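Cysteine synthase 3 (Entamoeba histolytica, PDB 6KR5) probably makes L-cysteine from O-acetyl-L-serine and sulfide as a pyridoxal-5'-phosphate-dependent O-acetylserine sulfhydrylase. Local coordinates at residues G78-E83 and N152-A157. Residues are numbered along the deposited sequence; the frame is centred on the assembly and turned at random.
Sequences GMEIIE and NKYFPA
The Tyr154 ring lies beside the Glu80 side chain, the two pointing the same way, with ring and carboxylate planes 42° apart. Strands 80-83 and 154-156 are parallel neighbours in the four-stranded sheet of the smaller α/β domain of this fold type II PLP enzyme, and 154-156 is an outermost strand. Ile82 CD1 meets the ring of Tyr154 obliquely, 3.8 Å from Tyr154 CD2. A water in the ring plane, at its edge, links Tyr154 OH to Glu80 OE1. The Phe155 ring lies on the other face of the sheet with Ile81, packed against helix 58-72. The backbone of Glu80 gives its N-H to Lys153 O and takes that of Phe155; Ile82 does the same with Phe155 O and Ala157 N. The shortest bond runs from Phe155 N to Glu80 O, 2.7 Å. Helix 135-149 packs on Ile82 and Pro156. Glu80 OE1 also takes a hydrogen bond from Asn105 on strand 104-109, which helps fix the carboxylate. Met79 bends at its thioether (chi3 67°), which brings CE to 4.0 Å from Phe155 CB. Lys153 runs extended alongside Glu80. Their direct salt bridge is long, 3.9 Å from Lys153 NZ to Glu80 OE2, but a second water bridges the two groups, donating to Glu80 OE2 and accepting from Lys153 NZ, 2.7 Å from each.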
ATOM      1  N   GLY B  78      28.177  -1.570  14.425  1.00 29.59           N
ATOM      2  CA  GLY B  78      28.167  -1.578  15.866  1.00 30.15           C
ATOM      3  C   GLY B  78      27.191  -0.598  16.478  1.00 31.06           C
ATOM      4  O   GLY B  78      26.761  -0.800  17.623  1.00 33.92           O
ATOM      5  N   MET B  79      26.820   0.446  15.743  1.00 23.83           N
ATOM      6  CA  MET B  79      25.874   1.437  16.228  1.00 23.07           C
ATOM      7  C   MET B  79      24.440   1.016  15.926  1.00 23.10           C
ATOM      8  O   MET B  79      24.177   0.152  15.086  1.00 24.50           O
ATOM      9  CB  MET B  79      26.155   2.803  15.594  1.00 21.80           C
ATOM     10  CG  MET B  79      27.468   3.415  16.037  1.00 25.83           C
ATOM     11  SD  MET B  79      27.731   5.034  15.288  1.00 26.18           S
ATOM     12  CE  MET B  79      26.455   6.011  16.057  1.00 24.64           C
ATOM     13  N   GLU B  80      23.508   1.640  16.637  1.00 21.57           N
ATOM     14  CA  GLU B  80      22.083   1.359  16.478  1.00 19.65           C
ATOM     15  C   GLU B  80      21.327   2.663  16.295  1.00 21.21           C
ATOM     16  O   GLU B  80      21.688   3.682  16.881  1.00 22.18           O
ATOM     17  CB  GLU B  80      21.535   0.591  17.687  1.00 20.81           C
ATOM     18  CG  GLU B  80      22.343  -0.668  17.983  1.00 20.72           C
ATOM     19  CD  GLU B  80      21.783  -1.501  19.110  1.00 24.94           C
ATOM     20  OE1 GLU B  80      20.666  -1.205  19.594  1.00 26.15           O
ATOM     21  OE2 GLU B  80      22.454  -2.473  19.522  1.00 22.97           O
ATOM     22  N   ILE B  81      20.283   2.623  15.478  1.00 18.86           N
ATOM     23  CA  ILE B  81      19.415   3.776  15.265  1.00 19.65           C
ATOM     24  C   ILE B  81      18.421   3.870  16.416  1.00 19.08           C
ATOM     25  O   ILE B  81      17.982   2.852  16.959  1.00 20.24           O
ATOM     26  CB  ILE B  81      18.706   3.634  13.902  1.00 21.09           C
ATOM     27  CG1 ILE B  81      19.731   3.571  12.762  1.00 21.70           C
ATOM     28  CG2 ILE B  81      17.722   4.780  13.675  1.00 22.26           C
ATOM     29  CD1 ILE B  81      19.381   2.588  11.661  1.00 27.49           C
ATOM     30  N   ILE B  82      18.055   5.094  16.814  1.00 20.08           N
ATOM     31  CA  ILE B  82      16.997   5.271  17.805  1.00 20.49           C
ATOM     32  C   ILE B  82      16.123   6.458  17.408  1.00 21.29           C
ATOM     33  O   ILE B  82      16.605   7.446  16.845  1.00 20.85           O
ATOM     34  CB  ILE B  82      17.561   5.435  19.237  1.00 20.51           C
ATOM     35  CG1 ILE B  82      16.422   5.398  20.264  1.00 22.69           C
ATOM     36  CG2 ILE B  82      18.398   6.707  19.377  1.00 22.37           C
ATOM     37  CD1 ILE B  82      16.885   5.393  21.707  1.00 26.52           C
ATOM     38  N   GLU B  83      14.829   6.344  17.692  1.00 20.56           N
ATOM     39  CA  GLU B  83      13.885   7.433  17.504  1.00 18.59           C
ATOM     40  C   GLU B  83      12.731   7.239  18.475  1.00 21.01           C
ATOM     41  O   GLU B  83      12.417   6.113  18.861  1.00 20.42           O
ATOM     42  CB  GLU B  83      13.392   7.509  16.055  1.00 19.23           C
ATOM     43  CG  GLU B  83      12.406   8.662  15.774  1.00 20.71           C
ATOM     44  CD  GLU B  83      13.025  10.031  16.011  1.00 21.17           C
ATOM     45  OE1 GLU B  83      13.163  10.439  17.189  1.00 21.10           O
ATOM     46  OE2 GLU B  83      13.347  10.704  15.011  1.00 20.75           O
ATOM     47  N   ASN B 152      27.488   7.077  22.509  1.00 29.50           N
ATOM     48  CA  ASN B 152      28.201   6.762  21.278  1.00 34.97           C
ATOM     49  C   ASN B 152      27.573   5.623  20.489  1.00 29.03           C
ATOM     50  O   ASN B 152      27.790   5.533  19.275  1.00 31.92           O
ATOM     51  CB  ASN B 152      29.657   6.401  21.590  1.00 35.40           C
ATOM     52  CG  ASN B 152      30.331   7.434  22.458  1.00 39.53           C
ATOM     53  OD1 ASN B 152      30.287   8.627  22.162  1.00 47.82           O
ATOM     54  ND2 ASN B 152      30.950   6.984  23.542  1.00 44.63           N
ATOM     55  N   LYS B 153      26.800   4.762  21.140  1.00 27.79           N
ATOM     56  CA  LYS B 153      26.235   3.614  20.446  1.00 24.01           C
ATOM     57  C   LYS B 153      25.011   3.984  19.620  1.00 24.79           C
ATOM     58  O   LYS B 153      24.770   3.375  18.571  1.00 23.11           O
ATOM     59  CB  LYS B 153      25.872   2.529  21.457  1.00 29.80           C
ATOM     60  CG  LYS B 153      25.305   1.261  20.854  1.00 34.20           C
ATOM     61  CD  LYS B 153      24.725   0.379  21.950  1.00 40.18           C
ATOM     62  CE  LYS B 153      24.730  -1.079  21.549  1.00 40.93           C
ATOM     63  NZ  LYS B 153      24.625  -1.976  22.734  1.00 42.14           N
ATOM     64  N   TYR B 154      24.236   4.967  20.055  1.00 24.62           N
ATOM     65  CA  TYR B 154      22.978   5.271  19.384  1.00 22.41           C
ATOM     66  C   TYR B 154      23.135   6.431  18.413  1.00 23.38           C
ATOM     67  O   TYR B 154      23.741   7.463  18.733  1.00 27.32           O
ATOM     68  CB  TYR B 154      21.880   5.599  20.394  1.00 24.43           C
ATOM     69  CG  TYR B 154      21.349   4.415  21.170  1.00 27.71           C
ATOM     70  CD1 TYR B 154      21.616   3.115  20.768  1.00 30.75           C
ATOM     71  CD2 TYR B 154      20.563   4.599  22.302  1.00 35.81           C
ATOM     72  CE1 TYR B 154      21.127   2.031  21.480  1.00 34.33           C
ATOM     73  CE2 TYR B 154      20.065   3.523  23.014  1.00 33.15           C
ATOM     74  CZ  TYR B 154      20.353   2.243  22.601  1.00 30.39           C
ATOM     75  OH  TYR B 154      19.866   1.173  23.310  1.00 33.01           O
ATOM     76  N   PHE B 155      22.559   6.260  17.224  1.00 22.57           N
ATOM     77  CA  PHE B 155      22.411   7.345  16.270  1.00 20.99           C
ATOM     78  C   PHE B 155      20.979   7.850  16.339  1.00 21.64           C
ATOM     79  O   PHE B 155      20.051   7.089  16.030  1.00 21.59           O
ATOM     80  CB  PHE B 155      22.741   6.882  14.856  1.00 21.99           C
ATOM     81  CG  PHE B 155      22.376   7.885  13.800  1.00 22.14           C
ATOM     82  CD1 PHE B 155      23.215   8.956  13.528  1.00 26.91           C
ATOM     83  CD2 PHE B 155      21.192   7.774  13.093  1.00 26.67           C
ATOM     84  CE1 PHE B 155      22.878   9.888  12.562  1.00 27.39           C
ATOM     85  CE2 PHE B 155      20.856   8.704  12.128  1.00 24.28           C
ATOM     86  CZ  PHE B 155      21.694   9.764  11.867  1.00 25.56           C
ATOM     87  N   PRO B 156      20.743   9.094  16.752  1.00 20.75           N
ATOM     88  CA  PRO B 156      19.369   9.604  16.856  1.00 21.31           C
ATOM     89  C   PRO B 156      18.865  10.083  15.498  1.00 20.52           C
ATOM     90  O   PRO B 156      19.527  10.871  14.818  1.00 23.10           O
ATOM     91  CB  PRO B 156      19.495  10.768  17.848  1.00 21.10           C
ATOM     92  CG  PRO B 156      20.898  11.229  17.700  1.00 23.45           C
ATOM     93  CD  PRO B 156      21.738  10.039  17.291  1.00 20.74           C
ATOM     94  N   ALA B 157      17.687   9.595  15.097  1.00 20.03           N
ATOM     95  CA  ALA B 157      17.158  10.009  13.800  1.00 19.32           C
ATOM     96  C   ALA B 157      16.815  11.493  13.777  1.00 20.04           C
ATOM     97  O   ALA B 157      16.903  12.117  12.719  1.00 20.32           O
ATOM     98  CB  ALA B 157      15.926   9.182  13.429  1.00 21.06           C
TER
HETATM   99  O   HOH W   1      22.907  -3.829  21.851  1.00 30.67           O
HETATM  100  O   HOH W   2      20.596  -1.294  22.555  1.00 35.60           O